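Local coordinates for protein insecticidal Delta-Endotoxin Cry8Ea1 (Bacillus Thuringiensis, PDB 3EB7) that kills insect larvae that live underground, probably by binding receptors in the larval gut and opening pores in the cell membrane, as other three-domain Cry toxins do, at residues I306-Q309 against I315-Q318; N417-I422 against P428-T433; Q237-V242 against H275-I280. One frame throughout, in Å; residues are numbered along the deposited sequence.

Overall arrangement
The three contacts lie in the middle, beta-rich domain of the toxin and meet around a polar cluster at Glu241, Arg272 and Asp278. Contact 1 and contact 2 are each the pairing of a beta hairpin, and their centres are about 13 Å apart. Contact 3 is a side-chain contact, with its centre about 14 Å from that of contact 1 and about 12 Å from that of contact 2. Strand 278-292 leads from contact 3 into the sheet of contact 1. Strand 241-243 is the third strand beside the hairpin of contact 2. Tyr418 of contact 2 packs on Ile306 and Ser308 of contact 1. Asp278 hydrogen-bonds to Ser308 of contact 1, and Glu241 to Ser431 of contact 2.

Contact 1: I306-Q309 against I315-Q318; sequences ISSQ and IQTQ
Ser307 OG and Thr317 OG1 lie 2.6 Å apart and share a short hydrogen bond in which either could be the donor. The two residues form a non-hydrogen-bonded pair of the antiparallel strands, so their side chains stand next to each other on one face. In both, the hydroxyl is anti to the carbonyl carbon (chi1 -63° in each), which turns the two oxygens toward one another. On the same side, Ile315 sets its CG2 branch 3.6 Å from Ser307 CB. The other branch, Ile315 CG1, crosses the chain of Gln309 at a slant, 3.7 Å from Gln309 CG.

Two hydrogen-bonded pairs flank this one. Ser308 N donates to Gln316 O at 3.0 Å, and Gln316 N returns a bond to Ser308 O at 2.8 Å. At the other end Ile306 N reaches Gln318 O at 2.9 Å in a nearly straight bond (170°). Gln318 N donates back to Ile306 O.

Ile306, Ser308, Gln316 and Gln318 start out on the opposite face, where Tyr418 packs against all four. A water there donates to Gln316 O at 3.1 Å and also bonds Ser308 OG. Asp278 is a further partner of that hydroxyl. Strand 316-321 is an outermost strand of its four-stranded sheet. The pairing is that of a beta hairpin at the sheet margin, in the beta-rich middle domain of a three-domain Cry toxin.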
# COMPACT_ATOMS: atom_id res chain seq x y z
N ILE A 306 -19.29 -11.17 -10.18
CA ILE A 306 -17.87 -10.89 -10.31
C ILE A 306 -17.07 -12.14 -10.02
O ILE A 306 -17.36 -12.87 -9.07
CB ILE A 306 -17.42 -9.69 -9.38
CG1 ILE A 306 -15.91 -9.40 -9.54
CG2 ILE A 306 -17.81 -9.92 -7.89
CD1 ILE A 306 -15.49 -8.05 -8.99
N SER A 307 -16.05 -12.40 -10.85
CA SER A 307 -15.16 -13.53 -10.64
C SER A 307 -13.77 -13.00 -10.41
O SER A 307 -13.32 -12.05 -11.10
CB SER A 307 -15.16 -14.48 -11.85
OG SER A 307 -16.44 -15.07 -12.06
N SER A 308 -13.09 -13.62 -9.44
CA SER A 308 -11.66 -13.38 -9.17
C SER A 308 -10.92 -14.67 -8.87
O SER A 308 -11.52 -15.75 -8.61
CB SER A 308 -11.48 -12.43 -7.99
OG SER A 308 -12.23 -12.87 -6.87
N GLN A 309 -9.60 -14.53 -8.82
CA GLN A 309 -8.70 -15.64 -8.75
C GLN A 309 -7.40 -15.25 -8.07
O GLN A 309 -6.72 -14.35 -8.55
CB GLN A 309 -8.38 -16.08 -10.19
CG GLN A 309 -7.88 -17.46 -10.23
CD GLN A 309 -7.28 -17.83 -11.56
OE1 GLN A 309 -6.64 -18.86 -11.69
NE2 GLN A 309 -7.49 -17.00 -12.56
N ILE A 315 -11.02 -20.08 -9.46
CA ILE A 315 -11.83 -18.89 -9.63
C ILE A 315 -13.10 -18.89 -8.75
O ILE A 315 -13.87 -19.82 -8.77
CB ILE A 315 -12.21 -18.68 -11.12
CG1 ILE A 315 -10.94 -18.59 -11.96
CG2 ILE A 315 -13.10 -17.43 -11.27
CD1 ILE A 315 -11.16 -18.89 -13.44
N GLN A 316 -13.31 -17.85 -7.96
CA GLN A 316 -14.53 -17.76 -7.16
C GLN A 316 -15.44 -16.70 -7.76
O GLN A 316 -14.97 -15.71 -8.33
CB GLN A 316 -14.18 -17.44 -5.70
CG GLN A 316 -15.12 -16.42 -5.00
CD GLN A 316 -14.47 -15.70 -3.79
OE1 GLN A 316 -14.33 -16.29 -2.69
NE2 GLN A 316 -14.10 -14.43 -3.98
N THR A 317 -16.75 -16.91 -7.65
CA THR A 317 -17.72 -16.03 -8.21
C THR A 317 -18.72 -15.64 -7.16
O THR A 317 -19.32 -16.50 -6.52
CB THR A 317 -18.43 -16.65 -9.43
OG1 THR A 317 -17.47 -16.90 -10.47
CG2 THR A 317 -19.46 -15.73 -10.00
N GLN A 318 -18.90 -14.33 -6.97
CA GLN A 318 -19.96 -13.84 -6.10
C GLN A 318 -20.91 -12.93 -6.87
O GLN A 318 -20.58 -12.40 -7.94
CB GLN A 318 -19.40 -13.13 -4.84
CG GLN A 318 -18.09 -13.72 -4.25
CD GLN A 318 -18.24 -14.98 -3.33
OE1 GLN A 318 -19.35 -15.44 -2.98
NE2 GLN A 318 -17.07 -15.52 -2.92
O HOH W 1 -15.45 -13.23 -6.49

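Contact 2: N417-I422 against P428-T433; sequences NYVTFI and PVFSWT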
# COMPACT_ATOMS: atom_id res chain seq x y z
N ASN A 417 -9.40 -4.29 -8.61
CA ASN A 417 -9.35 -5.60 -8.02
C ASN A 417 -10.74 -6.21 -7.83
O ASN A 417 -10.93 -7.41 -8.04
CB ASN A 417 -8.61 -5.52 -6.67
CG ASN A 417 -8.49 -6.89 -5.96
OD1 ASN A 417 -8.50 -7.95 -6.58
ND2 ASN A 417 -8.40 -6.84 -4.67
N TYR A 418 -11.72 -5.41 -7.43
CA TYR A 418 -13.01 -5.94 -7.07
C TYR A 418 -14.07 -4.83 -7.09
O TYR A 418 -13.73 -3.63 -7.11
CB TYR A 418 -12.90 -6.59 -5.68
CG TYR A 418 -13.80 -7.80 -5.49
CD1 TYR A 418 -13.43 -9.05 -6.02
CD2 TYR A 418 -15.00 -7.69 -4.79
CE1 TYR A 418 -14.29 -10.16 -5.85
CE2 TYR A 418 -15.85 -8.80 -4.61
CZ TYR A 418 -15.49 -10.01 -5.15
OH TYR A 418 -16.33 -11.08 -4.98
N VAL A 419 -15.33 -5.24 -7.09
CA VAL A 419 -16.51 -4.38 -6.98
C VAL A 419 -17.51 -4.97 -5.97
O VAL A 419 -17.97 -6.12 -6.12
CB VAL A 419 -17.23 -4.23 -8.35
CG1 VAL A 419 -18.22 -3.08 -8.30
CG2 VAL A 419 -16.23 -3.99 -9.51
N THR A 420 -17.86 -4.17 -4.96
CA THR A 420 -18.96 -4.47 -4.03
C THR A 420 -20.11 -3.49 -4.28
O THR A 420 -19.96 -2.54 -5.06
CB THR A 420 -18.51 -4.39 -2.58
OG1 THR A 420 -18.02 -3.06 -2.31
CG2 THR A 420 -17.39 -5.42 -2.35
N PHE A 421 -21.25 -3.70 -3.64
CA PHE A 421 -22.44 -3.00 -4.08
C PHE A 421 -23.48 -3.00 -2.96
O PHE A 421 -23.51 -3.94 -2.16
CB PHE A 421 -22.95 -3.71 -5.36
CG PHE A 421 -24.11 -3.04 -6.06
CD1 PHE A 421 -23.90 -1.99 -6.94
CD2 PHE A 421 -25.40 -3.53 -5.91
CE1 PHE A 421 -24.99 -1.37 -7.60
CE2 PHE A 421 -26.48 -2.93 -6.58
CZ PHE A 421 -26.28 -1.85 -7.42
N ILE A 422 -24.27 -1.93 -2.87
CA ILE A 422 -25.53 -1.94 -2.12
C ILE A 422 -26.64 -1.50 -3.07
O ILE A 422 -26.37 -0.85 -4.08
CB ILE A 422 -25.51 -0.97 -0.88
CG1 ILE A 422 -25.33 0.48 -1.32
CG2 ILE A 422 -24.44 -1.38 0.10
CD1 ILE A 422 -25.33 1.52 -0.19
N PRO A 428 -22.15 1.06 -6.26
CA PRO A 428 -20.93 0.23 -6.24
C PRO A 428 -19.72 0.90 -5.57
O PRO A 428 -19.63 2.13 -5.49
CB PRO A 428 -20.65 -0.03 -7.73
CG PRO A 428 -21.41 1.05 -8.52
CD PRO A 428 -22.37 1.75 -7.56
N VAL A 429 -18.81 0.07 -5.06
CA VAL A 429 -17.53 0.55 -4.55
C VAL A 429 -16.47 -0.24 -5.31
O VAL A 429 -16.61 -1.45 -5.51
CB VAL A 429 -17.42 0.37 -2.98
CG1 VAL A 429 -16.01 0.56 -2.47
CG2 VAL A 429 -18.33 1.34 -2.27
N PHE A 430 -15.43 0.44 -5.78
CA PHE A 430 -14.29 -0.23 -6.44
C PHE A 430 -13.15 -0.40 -5.44
O PHE A 430 -12.85 0.52 -4.68
CB PHE A 430 -13.82 0.59 -7.65
CG PHE A 430 -14.78 0.63 -8.84
CD1 PHE A 430 -14.51 1.47 -9.93
CD2 PHE A 430 -15.94 -0.14 -8.89
CE1 PHE A 430 -15.38 1.52 -11.06
CE2 PHE A 430 -16.82 -0.08 -10.03
CZ PHE A 430 -16.54 0.71 -11.09
N SER A 431 -12.55 -1.58 -5.41
CA SER A 431 -11.30 -1.81 -4.68
C SER A 431 -10.14 -2.05 -5.63
O SER A 431 -10.31 -2.48 -6.77
CB SER A 431 -11.42 -2.98 -3.68
OG SER A 431 -11.41 -4.22 -4.34
N TRP A 432 -8.94 -1.77 -5.15
CA TRP A 432 -7.77 -1.71 -6.00
C TRP A 432 -6.56 -2.28 -5.31
O TRP A 432 -6.41 -2.10 -4.11
CB TRP A 432 -7.47 -0.24 -6.36
CG TRP A 432 -8.62 0.49 -6.95
CD1 TRP A 432 -9.75 0.94 -6.30
CD2 TRP A 432 -8.75 0.89 -8.30
NE1 TRP A 432 -10.57 1.58 -7.20
CE2 TRP A 432 -9.97 1.55 -8.43
CE3 TRP A 432 -7.95 0.74 -9.43
CZ2 TRP A 432 -10.42 2.07 -9.65
CZ3 TRP A 432 -8.38 1.26 -10.64
CH2 TRP A 432 -9.60 1.91 -10.74
N THR A 433 -5.65 -2.88 -6.10
CA THR A 433 -4.38 -3.37 -5.59
C THR A 433 -3.25 -2.56 -6.19
O THR A 433 -3.40 -2.02 -7.28
CB THR A 433 -4.16 -4.89 -5.85
OG1 THR A 433 -4.32 -5.18 -7.24
CG2 THR A 433 -5.16 -5.75 -5.02
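Val419 CG1 touches the edge of the Phe430 ring, 3.7 Å from Phe430 CE2 and near the ring plane. The valine puts this branch anti to its own N (chi1 -166°), and the two side chains run alongside each other. Val419 CG1 also lies 3.9 Å from Pro428 CB. Next along this face, Phe421 runs beside Pro428, with Pro428 CB in the plane of the phenyl ring at its edge, 3.9 Å from Phe421 CD1.

On the other face Ser431 OG sits 3.1 Å from Tyr418 CB. Thr420 OG1 meets Val429 CB at 3.5 Å. Both hydroxyls have stronger partners outside the pair: Glu241 for Ser431 and the carbonyl of Phe270 for Thr420.

The backbone pairing is that of an antiparallel beta hairpin with a classic beta bulge. Asn417 and Tyr418 both face Ser431, and Ser431 O takes a bond from each. Asn417 N to Ser431 O is short at 2.7 Å; Tyr418 N to the same Ser431 O is weak at 3.3 Å. Ser431 N donates to Tyr418 O in return. Thr420 and Val429 exchange a further pair of bonds.

Farther out, the Tyr418 ring makes a cation-pi contact with Arg272, and Phe421 stacks on Trp301. Phe270 of helix 263-270 covers Val429, while strand 241-243 pairs with the far side of strand 427-434.

Contact 3: Q237-V242 against H275-I280; sequences QLTREV and HLFDFI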
# COMPACT_ATOMS: atom_id res chain seq x y z
N GLN A 237 6.55 -5.81 -2.28
CA GLN A 237 5.18 -5.82 -2.79
C GLN A 237 4.24 -5.29 -1.72
O GLN A 237 4.28 -5.75 -0.58
CB GLN A 237 4.75 -7.25 -3.13
CG GLN A 237 5.78 -8.03 -3.90
CD GLN A 237 5.20 -9.23 -4.59
OE1 GLN A 237 4.33 -9.10 -5.45
NE2 GLN A 237 5.66 -10.40 -4.22
N LEU A 238 3.34 -4.38 -2.10
CA LEU A 238 2.26 -3.94 -1.20
C LEU A 238 1.00 -4.64 -1.62
O LEU A 238 0.50 -4.38 -2.71
CB LEU A 238 2.06 -2.41 -1.28
CG LEU A 238 3.28 -1.54 -1.01
CD1 LEU A 238 2.95 -0.06 -1.18
CD2 LEU A 238 3.78 -1.78 0.39
N THR A 239 0.47 -5.52 -0.76
CA THR A 239 -0.65 -6.39 -1.13
C THR A 239 -2.00 -5.94 -0.64
O THR A 239 -3.01 -6.49 -1.06
CB THR A 239 -0.44 -7.87 -0.72
OG1 THR A 239 -0.34 -7.97 0.72
CG2 THR A 239 0.77 -8.52 -1.47
N ARG A 240 -2.02 -4.96 0.26
CA ARG A 240 -3.30 -4.39 0.75
C ARG A 240 -4.17 -3.88 -0.39
O ARG A 240 -3.67 -3.35 -1.40
CB ARG A 240 -3.04 -3.25 1.74
CG ARG A 240 -2.82 -1.85 1.12
CD ARG A 240 -1.49 -1.65 0.40
NE ARG A 240 -1.36 -0.33 -0.25
CZ ARG A 240 -1.92 0.01 -1.42
NH1 ARG A 240 -2.68 -0.88 -2.09
NH2 ARG A 240 -1.73 1.23 -1.93
N GLU A 241 -5.49 -4.03 -0.21
CA GLU A 241 -6.50 -3.43 -1.08
C GLU A 241 -6.88 -2.07 -0.50
O GLU A 241 -7.06 -1.97 0.72
CB GLU A 241 -7.77 -4.26 -1.00
CG GLU A 241 -7.99 -5.23 -2.11
CD GLU A 241 -9.31 -5.99 -1.90
OE1 GLU A 241 -9.67 -6.24 -0.71
OE2 GLU A 241 -9.99 -6.28 -2.92
N VAL A 242 -7.05 -1.08 -1.37
CA VAL A 242 -7.65 0.22 -1.01
C VAL A 242 -8.98 0.36 -1.74
O VAL A 242 -9.19 -0.24 -2.80
CB VAL A 242 -6.73 1.45 -1.34
CG1 VAL A 242 -5.44 1.45 -0.45
CG2 VAL A 242 -6.36 1.50 -2.83
N HIS A 275 -9.30 -12.24 2.52
CA HIS A 275 -9.19 -13.15 1.37
C HIS A 275 -7.72 -13.16 0.98
O HIS A 275 -6.96 -12.27 1.37
CB HIS A 275 -10.01 -12.63 0.15
CG HIS A 275 -9.72 -11.19 -0.21
ND1 HIS A 275 -8.83 -10.83 -1.19
CD2 HIS A 275 -10.17 -10.03 0.34
CE1 HIS A 275 -8.74 -9.50 -1.24
NE2 HIS A 275 -9.55 -8.99 -0.33
N LEU A 276 -7.34 -14.17 0.21
CA LEU A 276 -6.01 -14.26 -0.35
C LEU A 276 -5.88 -13.25 -1.48
O LEU A 276 -6.86 -12.93 -2.15
CB LEU A 276 -5.77 -15.69 -0.90
CG LEU A 276 -5.52 -16.71 0.20
CD1 LEU A 276 -5.97 -18.07 -0.29
CD2 LEU A 276 -4.02 -16.68 0.64
N PHE A 277 -4.68 -12.74 -1.69
CA PHE A 277 -4.48 -11.74 -2.73
C PHE A 277 -5.05 -12.25 -4.06
O PHE A 277 -4.77 -13.36 -4.46
CB PHE A 277 -2.98 -11.44 -2.86
CG PHE A 277 -2.67 -10.33 -3.82
CD1 PHE A 277 -2.75 -8.99 -3.43
CD2 PHE A 277 -2.30 -10.61 -5.13
CE1 PHE A 277 -2.46 -7.95 -4.31
CE2 PHE A 277 -2.02 -9.58 -6.02
CZ PHE A 277 -2.11 -8.23 -5.59
N ASP A 278 -5.90 -11.48 -4.73
CA ASP A 278 -6.56 -11.99 -5.95
C ASP A 278 -6.66 -10.99 -7.12
O ASP A 278 -6.36 -9.82 -6.97
CB ASP A 278 -7.92 -12.64 -5.65
CG ASP A 278 -8.94 -11.68 -5.06
OD1 ASP A 278 -8.68 -10.46 -5.00
OD2 ASP A 278 -10.04 -12.14 -4.66
N PHE A 279 -7.05 -11.49 -8.28
CA PHE A 279 -7.18 -10.68 -9.50
C PHE A 279 -8.54 -10.92 -10.10
O PHE A 279 -8.97 -12.08 -10.17
CB PHE A 279 -6.11 -11.05 -10.53
CG PHE A 279 -4.73 -10.66 -10.11
CD1 PHE A 279 -3.88 -11.59 -9.46
CD2 PHE A 279 -4.28 -9.36 -10.32
CE1 PHE A 279 -2.60 -11.20 -9.05
CE2 PHE A 279 -3.01 -8.97 -9.92
CZ PHE A 279 -2.17 -9.88 -9.28
N ILE A 280 -9.21 -9.84 -10.50
CA ILE A 280 -10.47 -9.93 -11.23
C ILE A 280 -10.28 -10.66 -12.55
O ILE A 280 -9.32 -10.41 -13.27
CB ILE A 280 -11.15 -8.51 -11.43
CG1 ILE A 280 -12.54 -8.64 -12.02
CG2 ILE A 280 -10.29 -7.57 -12.33
CD1 ILE A 280 -13.44 -7.40 -11.78
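The polar part of the contact is a hydrogen bond from His275 NE2 to Glu241 OE1, 2.8 Å long and moderately bent (151° at the hydrogen). The carboxylate oxygen lies at the edge of the imidazole, in the ring plane. The histidine nitrogen, in contrast, approaches from above the carboxylate plane, and the two planes are 70° apart. His275 ND1 donates to the carbonyl oxygen of its neighbour, Leu276 O, at 3.0 Å. The ring is thus tied down at both nitrogens, which fixes its rotation. The extended chain of Glu241 carries the carboxylate across to it.

Arg272 forms salt bridges with both Glu241 OE2 and Asp278 OD1, and these two acid oxygens are 4.8 Å apart. The shared arginine probably offsets the repulsion between the two acids.

The van der Waals part is Phe277 against Thr239. The phenyl ring presents its edge to the backbone, with Phe277 CD1 3.5 Å from Thr239 O and that oxygen in the ring plane. Thr239 CB lies 3.7 Å from the same Phe277 CD1. With CG anti to the Phe277 backbone N (chi1 -175°), the ring extends edge-first to Thr239.

An aromatic edge resting on a backbone carbonyl thus accompanies the main link. The loop that leads into strand 278-292 is joined to the segment entering strand 241-243 by a His-carboxylate hydrogen bond.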